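Local coordinates for protein tryptophan--tRNA ligase (Pyrococcus horikoshii, PDB 3JXE) that catalyses the ATP-dependent joining of L-tryptophan to tRNA(Trp), releasing AMP and diphosphate, at residues B[59-64]-B[208-213]. Residues are numbered along the deposited sequence; the frame is centred on the assembly and turned at random.
Sequences RDYDLI and RCLIPA. With TYM (tryptophanyl-5'AMP), chain E.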
# COMPACT_ATOMS: atom_id res chain seq x y z
N ARG B 59 -27.57 -3.12 -3.28
CA ARG B 59 -27.04 -4.42 -2.90
C ARG B 59 -27.26 -4.61 -1.41
O ARG B 59 -26.86 -3.76 -0.62
CB ARG B 59 -25.55 -4.52 -3.22
CG ARG B 59 -25.24 -4.89 -4.66
CD ARG B 59 -23.86 -5.51 -4.76
NE ARG B 59 -23.78 -6.46 -5.86
CZ ARG B 59 -23.13 -6.26 -7.00
NH1 ARG B 59 -22.48 -5.12 -7.19
NH2 ARG B 59 -23.12 -7.19 -7.94
N ASP B 60 -27.92 -5.70 -1.03
CA ASP B 60 -28.17 -6.05 0.38
C ASP B 60 -28.75 -4.92 1.24
O ASP B 60 -28.52 -4.88 2.45
CB ASP B 60 -26.89 -6.60 1.04
CG ASP B 60 -26.68 -8.07 0.78
OD1 ASP B 60 -27.49 -8.70 0.07
OD2 ASP B 60 -25.68 -8.61 1.30
N TYR B 61 -29.50 -4.01 0.62
CA TYR B 61 -30.08 -2.88 1.34
C TYR B 61 -31.20 -3.32 2.28
O TYR B 61 -31.42 -2.71 3.33
CB TYR B 61 -30.56 -1.79 0.38
CG TYR B 61 -31.01 -0.53 1.08
CD1 TYR B 61 -30.08 0.31 1.70
CD2 TYR B 61 -32.35 -0.18 1.14
CE1 TYR B 61 -30.48 1.46 2.36
CE2 TYR B 61 -32.76 0.97 1.80
CZ TYR B 61 -31.82 1.79 2.40
OH TYR B 61 -32.21 2.93 3.05
N ASP B 62 -31.90 -4.39 1.90
CA ASP B 62 -32.91 -5.01 2.76
C ASP B 62 -32.28 -5.61 4.02
O ASP B 62 -32.93 -5.69 5.07
CB ASP B 62 -33.70 -6.07 1.99
CG ASP B 62 -32.81 -7.13 1.35
OD1 ASP B 62 -31.84 -6.76 0.64
OD2 ASP B 62 -33.09 -8.33 1.55
N LEU B 63 -31.02 -6.01 3.91
CA LEU B 63 -30.26 -6.55 5.04
C LEU B 63 -29.69 -5.45 5.94
O LEU B 63 -29.43 -5.70 7.13
CB LEU B 63 -29.15 -7.48 4.55
CG LEU B 63 -29.51 -8.90 4.09
CD1 LEU B 63 -30.02 -8.92 2.65
CD2 LEU B 63 -28.31 -9.83 4.24
N ILE B 64 -29.50 -4.26 5.39
CA ILE B 64 -28.99 -3.12 6.17
C ILE B 64 -30.09 -2.53 7.07
O ILE B 64 -29.80 -2.00 8.14
CB ILE B 64 -28.34 -2.02 5.28
CG1 ILE B 64 -27.21 -1.31 6.01
CG2 ILE B 64 -29.36 -1.01 4.79
CD1 ILE B 64 -25.84 -1.88 5.72
N ARG B 208 -22.08 -4.41 9.45
CA ARG B 208 -22.09 -4.37 7.98
C ARG B 208 -22.09 -2.95 7.41
O ARG B 208 -22.56 -2.01 8.05
CB ARG B 208 -23.21 -5.23 7.39
CG ARG B 208 -24.62 -4.75 7.66
CD ARG B 208 -25.59 -5.47 6.73
NE ARG B 208 -25.70 -6.89 7.04
CZ ARG B 208 -25.75 -7.86 6.13
NH1 ARG B 208 -25.85 -9.13 6.52
NH2 ARG B 208 -25.69 -7.57 4.83
N CYS B 209 -21.55 -2.82 6.20
CA CYS B 209 -21.31 -1.52 5.58
C CYS B 209 -22.34 -1.16 4.51
O CYS B 209 -22.79 -2.03 3.77
CB CYS B 209 -19.91 -1.50 4.97
SG CYS B 209 -19.40 0.09 4.29
N LEU B 210 -22.69 0.12 4.43
CA LEU B 210 -23.53 0.65 3.35
C LEU B 210 -22.75 1.69 2.57
O LEU B 210 -22.19 2.62 3.15
CB LEU B 210 -24.81 1.28 3.91
CG LEU B 210 -26.15 1.21 3.14
CD1 LEU B 210 -27.11 2.27 3.68
CD2 LEU B 210 -26.03 1.35 1.63
N ILE B 211 -22.72 1.53 1.24
CA ILE B 211 -21.99 2.46 0.37
C ILE B 211 -22.92 3.20 -0.60
O ILE B 211 -23.32 2.64 -1.63
CB ILE B 211 -20.84 1.75 -0.40
CG1 ILE B 211 -19.89 1.06 0.59
CG2 ILE B 211 -20.09 2.76 -1.27
CD1 ILE B 211 -18.96 0.05 -0.05
N PRO B 212 -23.27 4.46 -0.27
CA PRO B 212 -23.99 5.32 -1.21
C PRO B 212 -23.04 5.96 -2.22
O PRO B 212 -22.18 6.77 -1.84
CB PRO B 212 -24.62 6.39 -0.30
CG PRO B 212 -24.21 6.03 1.12
CD PRO B 212 -23.03 5.14 1.01
N ALA B 213 -23.19 5.59 -3.49
CA ALA B 213 -22.37 6.11 -4.58
C ALA B 213 -23.11 5.95 -5.91
O ALA B 213 -24.24 5.46 -5.94
CB ALA B 213 -21.02 5.40 -4.62
P TYM E . -15.04 10.13 -7.99
O1P TYM E . -14.16 11.07 -7.26
O2P TYM E . -14.88 9.96 -9.45
O5' TYM E . -16.57 10.53 -7.72
C5' TYM E . -17.03 10.72 -6.38
C4' TYM E . -18.51 10.31 -6.23
O4' TYM E . -19.29 10.97 -7.27
C1' TYM E . -20.02 9.95 -8.01
N9 TYM E . -20.15 10.51 -9.40
C4 TYM E . -21.28 10.94 -9.96
N3 TYM E . -22.56 10.99 -9.54
C2 TYM E . -23.52 11.47 -10.33
N1 TYM E . -23.25 11.92 -11.55
C6 TYM E . -21.99 11.90 -12.02
N6 TYM E . -21.74 12.36 -13.25
C5 TYM E . -20.96 11.40 -11.22
N7 TYM E . -19.66 11.24 -11.39
C8 TYM E . -19.16 10.71 -10.27
C2' TYM E . -19.18 8.68 -7.86
O2' TYM E . -20.01 7.53 -7.97
C3' TYM E . -18.68 8.81 -6.43
O3' TYM E . -19.69 8.35 -5.52
NH3 TYM E . -12.35 6.16 -6.74
CA TYM E . -13.48 6.98 -6.30
CB TYM E . -13.23 7.48 -4.87
CG TYM E . -13.84 6.52 -3.80
CD2 TYM E . -15.18 6.21 -3.59
CE2 TYM E . -15.25 5.32 -2.51
CE3 TYM E . -16.35 6.62 -4.22
CD1 TYM E . -13.15 5.83 -2.86
NE1 TYM E . -14.02 5.08 -2.06
CZ2 TYM E . -16.48 4.84 -2.08
CZ3 TYM E . -17.58 6.13 -3.79
CH2 TYM E . -17.65 5.24 -2.72
C TYM E . -13.66 8.18 -7.22
O TYM E . -12.70 8.63 -7.85
OPP TYM E . -14.94 8.67 -7.27
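D60 and R208 form a long salt bridge, D60 OD2 to R208 NH2 at 3.7 Å. The carboxylate oxygen lies at the edge of the guanidinium, near its plane, but the two flat groups are turned 60° apart. The stronger partner of each charge lies outside the two segments: R225 for D60 OD2, and D67, further along helix 61-69, for R208 NE.

L63 packs over one face of the same guanidinium. Its CB sits 3.5 Å from R208 NH2, offset toward the rim, and its CD2 lies 3.4 Å from R208 NH1. The arginine chain bends at chi3 (68°), which turns its end across the L63 side chain.

The remaining side-chain contacts are mainly apolar. I64 CD1 lies 3.7 Å from R208 CG and 3.8 Å from L210 CB. I64 and L210 cross at about a right angle. L210 CD1 meets the edge of the Y61 ring at CE1, 3.7 Å away, near the ring plane. L100 of helix 88-104 and L239 of strand 237-241 touch both Y61 and L210.

The contact sets the first turn of helix 61-69 against strand 209-214 of the Rossmann-fold sheet. Further along this strand, I211 and A213 line the tryptophanyl-AMP pocket, with A213 CB 3.4 Å from TYM O3'.

With an alanine at R208, D67 would probably lose its positive mate, D60 would keep only R225 of the two arginines described, and the face over which L63 packs would be gone. The contact thus joins a buried apolar patch to a charged margin, where R208 is likely to offset the nearby carboxylates.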